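Local coordinates for ATP-dependent DNA helicase (Mycobacterium smegmatis, PDB 5V9X), which unwinds RNA:DNA hybrids as a 3'-to-5' helicase, tracking along single-stranded DNA with energy from ATP hydrolysis, at residues Val235-Ser240 with Leu454-Asn459; Val284-Ala289 with Val427-His432. All coordinates share one frame; numbering follows the deposited sequence.

Interaction 1: Val235-Ser240 with Leu454-Asn459; sequences VARFLS and LRVPAN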
loop_
_atom_site.group_PDB
_atom_site.type_symbol
_atom_site.label_atom_id
_atom_site.label_comp_id
_atom_site.label_asym_id
_atom_site.label_seq_id
_atom_site.Cartn_x
_atom_site.Cartn_y
_atom_site.Cartn_z
ATOM N N VAL A 235 -4.769 4.665 -14.124
ATOM C CA VAL A 235 -3.346 4.477 -13.857
ATOM C C VAL A 235 -2.513 5.105 -14.968
ATOM O O VAL A 235 -1.459 5.701 -14.716
ATOM C CB VAL A 235 -3.033 2.980 -13.682
ATOM C CG1 VAL A 235 -1.538 2.763 -13.527
ATOM C CG2 VAL A 235 -3.785 2.421 -12.485
ATOM N N ALA A 236 -2.978 4.987 -16.215
ATOM C CA ALA A 236 -2.296 5.644 -17.324
ATOM C C ALA A 236 -2.335 7.159 -17.177
ATOM O O ALA A 236 -1.383 7.845 -17.567
ATOM C CB ALA A 236 -2.924 5.220 -18.652
ATOM N N ARG A 237 -3.424 7.696 -16.621
ATOM C CA ARG A 237 -3.489 9.128 -16.358
ATOM C C ARG A 237 -2.522 9.535 -15.253
ATOM O O ARG A 237 -1.960 10.636 -15.295
ATOM C CB ARG A 237 -4.918 9.529 -15.992
ATOM C CG ARG A 237 -5.184 11.021 -16.087
ATOM C CD ARG A 237 -6.601 11.368 -15.658
ATOM N NE ARG A 237 -6.767 11.303 -14.209
ATOM C CZ ARG A 237 -6.387 12.268 -13.377
ATOM N NH1 ARG A 237 -5.813 13.366 -13.852
ATOM N NH2 ARG A 237 -6.576 12.137 -12.069
ATOM N N PHE A 238 -2.315 8.670 -14.258
ATOM C CA PHE A 238 -1.326 8.974 -13.233
ATOM C C PHE A 238 0.078 8.992 -13.816
ATOM O O PHE A 238 0.882 9.871 -13.486
ATOM C CB PHE A 238 -1.405 7.965 -12.088
ATOM C CG PHE A 238 -0.270 8.084 -11.109
ATOM C CD1 PHE A 238 -0.302 9.043 -10.111
ATOM C CD2 PHE A 238 0.837 7.256 -11.200
ATOM C CE1 PHE A 238 0.738 9.167 -9.217
ATOM C CE2 PHE A 238 1.886 7.377 -10.307
ATOM C CZ PHE A 238 1.834 8.336 -9.316
ATOM N N LEU A 239 0.389 8.025 -14.685
ATOM C CA LEU A 239 1.743 7.898 -15.213
ATOM C C LEU A 239 2.120 9.087 -16.088
ATOM O O LEU A 239 3.216 9.639 -15.949
ATOM C CB LEU A 239 1.873 6.590 -15.997
ATOM C CG LEU A 239 3.125 6.386 -16.851
ATOM C CD1 LEU A 239 4.368 6.265 -15.986
ATOM C CD2 LEU A 239 2.966 5.169 -17.745
ATOM N N SER A 240 1.225 9.508 -16.982
ATOM C CA SER A 240 1.564 10.513 -17.982
ATOM C C SER A 240 1.018 11.900 -17.675
ATOM O O SER A 240 1.474 12.871 -18.287
ATOM C CB SER A 240 1.060 10.080 -19.360
ATOM O OG SER A 240 1.545 8.794 -19.704
ATOM N N LEU A 454 -8.502 1.719 -8.324
ATOM C CA LEU A 454 -7.661 2.766 -7.767
ATOM C C LEU A 454 -8.132 4.132 -8.248
ATOM O O LEU A 454 -8.659 4.277 -9.354
ATOM C CB LEU A 454 -6.196 2.547 -8.147
ATOM C CG LEU A 454 -5.608 1.188 -7.752
ATOM C CD1 LEU A 454 -4.162 1.064 -8.214
ATOM C CD2 LEU A 454 -5.717 0.958 -6.248
ATOM N N ARG A 455 -7.940 5.137 -7.397
ATOM C CA ARG A 455 -8.329 6.504 -7.709
ATOM C C ARG A 455 -7.262 7.449 -7.181
ATOM O O ARG A 455 -6.903 7.389 -6.000
ATOM C CB ARG A 455 -9.702 6.841 -7.109
ATOM C CG ARG A 455 -10.254 8.197 -7.522
ATOM C CD ARG A 455 -11.778 8.219 -7.510
ATOM N NE ARG A 455 -12.340 7.709 -6.260
ATOM C CZ ARG A 455 -13.007 6.562 -6.152
ATOM N NH1 ARG A 455 -13.206 5.802 -7.221
ATOM N NH2 ARG A 455 -13.481 6.177 -4.974
ATOM N N VAL A 456 -6.753 8.307 -8.060
ATOM C CA VAL A 456 -5.714 9.274 -7.717
ATOM C C VAL A 456 -6.285 10.315 -6.764
ATOM O O VAL A 456 -7.268 10.989 -7.107
ATOM C CB VAL A 456 -5.147 9.946 -8.979
ATOM C CG1 VAL A 456 -4.118 10.999 -8.605
ATOM C CG2 VAL A 456 -4.544 8.906 -9.913
ATOM N N PRO A 457 -5.728 10.471 -5.565
ATOM C CA PRO A 457 -6.143 11.578 -4.695
ATOM C C PRO A 457 -6.016 12.913 -5.413
ATOM O O PRO A 457 -5.004 13.204 -6.052
ATOM C CB PRO A 457 -5.178 11.474 -3.510
ATOM C CG PRO A 457 -4.815 10.025 -3.459
ATOM C CD PRO A 457 -4.779 9.563 -4.895
ATOM N N ALA A 458 -7.063 13.725 -5.313
ATOM C CA ALA A 458 -7.163 14.975 -6.054
ATOM C C ALA A 458 -6.715 16.146 -5.190
ATOM O O ALA A 458 -7.162 16.290 -4.048
ATOM C CB ALA A 458 -8.595 15.198 -6.543
ATOM N N ASN A 459 -5.834 16.974 -5.746
ATOM C CA ASN A 459 -5.372 18.206 -5.117
ATOM C C ASN A 459 -4.900 18.034 -3.668
ATOM O O ASN A 459 -5.386 18.720 -2.769
ATOM C CB ASN A 459 -6.465 19.264 -5.188
ATOM C CG ASN A 459 -6.965 19.491 -6.603
ATOM O OD1 ASN A 459 -6.246 19.250 -7.572
ATOM N ND2 ASN A 459 -8.202 19.957 -6.728
#

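Interaction 2: Val284-Ala289 with Val427-His432; sequences VDLVEA and VLFPKH. With nucleotides of chain B.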
loop_
_atom_site.group_PDB
_atom_site.type_symbol
_atom_site.label_atom_id
_atom_site.label_comp_id
_atom_site.label_asym_id
_atom_site.label_seq_id
_atom_site.Cartn_x
_atom_site.Cartn_y
_atom_site.Cartn_z
ATOM N N VAL A 284 7.246 -25.112 8.156
ATOM C CA VAL A 284 8.513 -25.827 8.044
ATOM C C VAL A 284 8.344 -27.064 7.171
ATOM O O VAL A 284 9.217 -27.393 6.358
ATOM C CB VAL A 284 9.056 -26.179 9.442
ATOM C CG1 VAL A 284 10.361 -26.947 9.331
ATOM C CG2 VAL A 284 9.259 -24.915 10.261
ATOM N N ASP A 285 7.213 -27.761 7.316
ATOM C CA ASP A 285 6.904 -28.872 6.420
ATOM C C ASP A 285 6.904 -28.419 4.965
ATOM O O ASP A 285 7.419 -29.121 4.086
ATOM C CB ASP A 285 5.550 -29.485 6.783
ATOM C CG ASP A 285 5.584 -30.267 8.083
ATOM O OD1 ASP A 285 6.662 -30.352 8.708
ATOM O OD2 ASP A 285 4.527 -30.799 8.479
ATOM N N LEU A 286 6.339 -27.241 4.694
ATOM C CA LEU A 286 6.256 -26.762 3.318
ATOM C C LEU A 286 7.609 -26.269 2.817
ATOM O O LEU A 286 7.957 -26.485 1.651
ATOM C CB LEU A 286 5.200 -25.662 3.214
ATOM C CG LEU A 286 3.759 -26.176 3.235
ATOM C CD1 LEU A 286 2.770 -25.047 3.490
ATOM C CD2 LEU A 286 3.441 -26.882 1.927
ATOM N N VAL A 287 8.385 -25.606 3.678
ATOM C CA VAL A 287 9.714 -25.151 3.275
ATOM C C VAL A 287 10.614 -26.345 2.988
ATOM O O VAL A 287 11.273 -26.410 1.944
ATOM C CB VAL A 287 10.326 -24.233 4.350
ATOM C CG1 VAL A 287 11.757 -23.877 3.984
ATOM C CG2 VAL A 287 9.493 -22.975 4.515
ATOM N N GLU A 288 10.648 -27.311 3.910
ATOM C CA GLU A 288 11.472 -28.501 3.722
ATOM C C GLU A 288 11.083 -29.284 2.476
ATOM O O GLU A 288 11.901 -30.052 1.959
ATOM C CB GLU A 288 11.383 -29.401 4.958
ATOM C CG GLU A 288 12.081 -28.839 6.194
ATOM C CD GLU A 288 11.914 -29.722 7.423
ATOM O OE1 GLU A 288 11.023 -30.601 7.419
ATOM O OE2 GLU A 288 12.678 -29.536 8.395
ATOM N N ALA A 289 9.885 -29.070 1.982
ATOM C CA ALA A 289 9.450 -29.753 0.797
ATOM C C ALA A 289 9.686 -28.985 -0.489
ATOM O O ALA A 289 9.460 -29.518 -1.557
ATOM C CB ALA A 289 7.989 -30.080 0.932
ATOM N N VAL A 427 0.318 -20.614 -0.654
ATOM C CA VAL A 427 -0.447 -21.144 0.470
ATOM C C VAL A 427 -0.758 -19.998 1.425
ATOM O O VAL A 427 0.127 -19.199 1.753
ATOM C CB VAL A 427 0.315 -22.269 1.195
ATOM C CG1 VAL A 427 -0.477 -22.755 2.398
ATOM C CG2 VAL A 427 0.597 -23.418 0.241
ATOM N N LEU A 428 -2.010 -19.921 1.866
ATOM C CA LEU A 428 -2.456 -18.926 2.833
ATOM C C LEU A 428 -2.818 -19.617 4.140
ATOM O O LEU A 428 -3.549 -20.613 4.139
ATOM C CB LEU A 428 -3.660 -18.139 2.304
ATOM C CG LEU A 428 -3.406 -16.848 1.518
ATOM C CD1 LEU A 428 -2.805 -17.130 0.149
ATOM C CD2 LEU A 428 -4.693 -16.048 1.387
ATOM N N PHE A 429 -2.306 -19.088 5.251
ATOM C CA PHE A 429 -2.617 -19.609 6.578
ATOM C C PHE A 429 -3.478 -18.607 7.332
ATOM O O PHE A 429 -2.976 -17.545 7.729
ATOM C CB PHE A 429 -1.337 -19.895 7.366
ATOM C CG PHE A 429 -0.622 -21.146 6.945
ATOM C CD1 PHE A 429 0.319 -21.113 5.930
ATOM C CD2 PHE A 429 -0.877 -22.353 7.576
ATOM C CE1 PHE A 429 0.986 -22.262 5.547
ATOM C CE2 PHE A 429 -0.214 -23.506 7.195
ATOM C CZ PHE A 429 0.719 -23.459 6.179
ATOM N N PRO A 430 -4.763 -18.882 7.544
ATOM C CA PRO A 430 -5.560 -18.017 8.419
ATOM C C PRO A 430 -5.042 -18.053 9.849
ATOM O O PRO A 430 -4.576 -19.085 10.338
ATOM C CB PRO A 430 -6.969 -18.613 8.322
ATOM C CG PRO A 430 -6.976 -19.366 7.035
ATOM C CD PRO A 430 -5.587 -19.899 6.871
ATOM N N LYS A 431 -5.125 -16.903 10.518
ATOM C CA LYS A 431 -4.734 -16.803 11.918
ATOM C C LYS A 431 -5.857 -17.188 12.871
ATOM O O LYS A 431 -5.585 -17.738 13.946
ATOM C CB LYS A 431 -4.268 -15.379 12.242
ATOM C CG LYS A 431 -2.919 -15.012 11.643
ATOM C CD LYS A 431 -2.585 -13.538 11.852
ATOM C CE LYS A 431 -2.455 -13.184 13.322
ATOM N NZ LYS A 431 -2.050 -11.763 13.522
ATOM N N HIS A 432 -7.107 -16.916 12.504
ATOM C CA HIS A 432 -8.248 -17.211 13.363
ATOM C C HIS A 432 -9.468 -17.469 12.485
ATOM O O HIS A 432 -9.373 -17.513 11.255
ATOM C CB HIS A 432 -8.478 -16.075 14.365
ATOM C CG HIS A 432 -8.606 -14.727 13.729
ATOM N ND1 HIS A 432 -7.516 -13.991 13.318
ATOM C CD2 HIS A 432 -9.697 -13.979 13.438
ATOM C CE1 HIS A 432 -7.928 -12.849 12.799
ATOM N NE2 HIS A 432 -9.248 -12.816 12.861
ATOM P P DC B 3 -4.083 -17.243 19.233
ATOM O OP1 DC B 3 -3.665 -18.454 18.494
ATOM O OP2 DC B 3 -3.265 -16.751 20.363
ATOM O "O5'" DC B 3 -4.255 -16.059 18.167
ATOM C "C5'" DC B 3 -3.287 -15.908 17.126
ATOM C "C4'" DC B 3 -3.372 -14.538 16.467
ATOM O "O4'" DC B 3 -4.714 -14.310 15.960
ATOM C "C3'" DC B 3 -3.047 -13.345 17.371
ATOM O "O3'" DC B 3 -2.250 -12.400 16.655
ATOM C "C2'" DC B 3 -4.428 -12.774 17.687
ATOM C "C1'" DC B 3 -5.160 -13.042 16.382
ATOM N N1 DC B 3 -6.643 -13.083 16.518
ATOM C C2 DC B 3 -7.415 -12.020 16.032
ATOM O O2 DC B 3 -6.851 -11.057 15.498
ATOM N N3 DC B 3 -8.764 -12.077 16.161
ATOM C C4 DC B 3 -9.336 -13.133 16.742
ATOM N N4 DC B 3 -10.668 -13.143 16.847
ATOM C C5 DC B 3 -8.565 -14.223 17.243
ATOM C C6 DC B 3 -7.238 -14.158 17.108
ATOM P P DC B 4 -0.682 -12.242 16.975
ATOM O OP1 DC B 4 -0.064 -11.541 15.827
ATOM O OP2 DC B 4 -0.173 -13.568 17.387
ATOM O "O5'" DC B 4 -0.640 -11.259 18.241
ATOM C "C5'" DC B 4 -1.017 -9.889 18.101
ATOM C "C4'" DC B 4 -1.658 -9.371 19.380
ATOM O "O4'" DC B 4 -2.619 -10.333 19.847
ATOM C "C3'" DC B 4 -0.695 -9.159 20.547
ATOM O "O3'" DC B 4 -0.353 -7.778 20.655
ATOM C "C2'" DC B 4 -1.472 -9.643 21.788
ATOM C "C1'" DC B 4 -2.803 -10.152 21.226
ATOM N N1 DC B 4 -3.239 -11.455 21.815
ATOM C C2 DC B 4 -4.080 -11.467 22.935
ATOM O O2 DC B 4 -4.450 -10.392 23.424
ATOM N N3 DC B 4 -4.465 -12.660 23.454
ATOM C C4 DC B 4 -4.044 -13.798 22.898
ATOM N N4 DC B 4 -4.449 -14.949 23.444
ATOM C C5 DC B 4 -3.188 -13.805 21.756
ATOM C C6 DC B 4 -2.816 -12.624 21.253
#

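Interaction 1: Val235-Ser240 with Leu454-Asn459
Val456 meets two consecutive residues of helix 232-240, Arg237 and Phe238, each with a different part of its branched side chain. Its methyl CG2 lies 3.9 Å from Phe238 CB and so reaches the root of the phenyl group; relative to the ring the methyl stands obliquely. CB of Val456 is 4.0 Å from Arg237 NH2, again at a slant to the guanidinium plane. CG2 can serve the phenylalanine because it points anti to the carbonyl carbon of Val456, on the side of the backbone N, while CG1 takes the position anti to that N (chi1 177°). Arg237 starts out extended through its first two torsions, then bends at chi3 (75°), which swings the guanidinium across the valine instead of straight off the helix. Its polar end is held by other groups: NE forms a salt bridge with Glu234, and NH1 donates to the carbonyl of Ala490. The other carboxylate oxygen of Glu234 accepts the backbone N-H of Val456, so one acidic side chain both orients the arginine and ties down the loop facing it. One turn before Phe238, a looser apolar touch joins Val235 CG2 to Leu454 CD1 at 4.5 Å. No hydrogen bond runs directly between the two segments, and the buried surface is a modest 172 Å². Val235 also packs on Val193 and Leu454 on His194, both in the probable DEVH box of the first RecA-like domain, while Phe238 rests on Val196 and Ala197, just past that box in the short helix 194-197. The contact is thus a domain junction: helix 232-240 of that motor domain, set against a loop between helices 433-448 and 461-471, within the region assigned to the winged-helix family of large helicase-related proteins.

Interaction 2: Val284-Ala289 with Val427-His432
A single methyl group, Leu286 CD1, makes every close contact here, fitting between the side chains of Val427 and Phe429. It meets the phenyl ring at its edge, in the ring plane, 3.7 Å from Phe429 CZ, and lies 4.1 Å from Val427 CG1. Leucine and phenylalanine reach for each other from opposite directions. With CG of Leu286 anti to the carbonyl carbon (chi1 -76°) and chi2 at 165°, CD1 is carried outward from helix 276-288 to the sheet. The contact is wholly apolar and small, burying 98 Å². Beyond Phe429 the strand gives way to a loop that grips the DNA. Lys431 NZ donates to OP1 of DC4 of chain B at 3.1 Å and, more weakly, to O3' of DC3 of chain B, so the ammonium group spans the link between the two nucleotides. His432 lays one imidazole face against the cytosine of DC3 of chain B, the two planes nearly parallel and N3 of the base 3.3 Å above the middle of the imidazole. In the second parallel sheet, strand 424-429 lies between strands 394-400 and 256-262. Val427 and Phe429 turn to the side of helix 276-288, where Leu286 also touches Leu396, Ile398 and Gln261; the intervening Leu428 packs against Cys439 and Val443 of helix 433-448, and helix 300-318 lies against Val284.

Interaction 2 is nested, along the chain, inside the long loop closed by interaction 1, yet in space the two do not touch: their centres are 37 Å apart, their nearest atoms about 19 Å, on opposite sides of the chain's centre. Each involves a different parallel sheet domain of the motor. Interaction 1 touches neither ligand: the side chain of Val235 is about 13 Å from the bound magnesium ion, and the nearest atom of the contact is about 12 Å from the DNA. Interaction 2 instead continues directly into DNA-binding residues. Helix 433-448, which follows 427-432, leads toward 454-459, joining the second sheet to the junction at interaction 1.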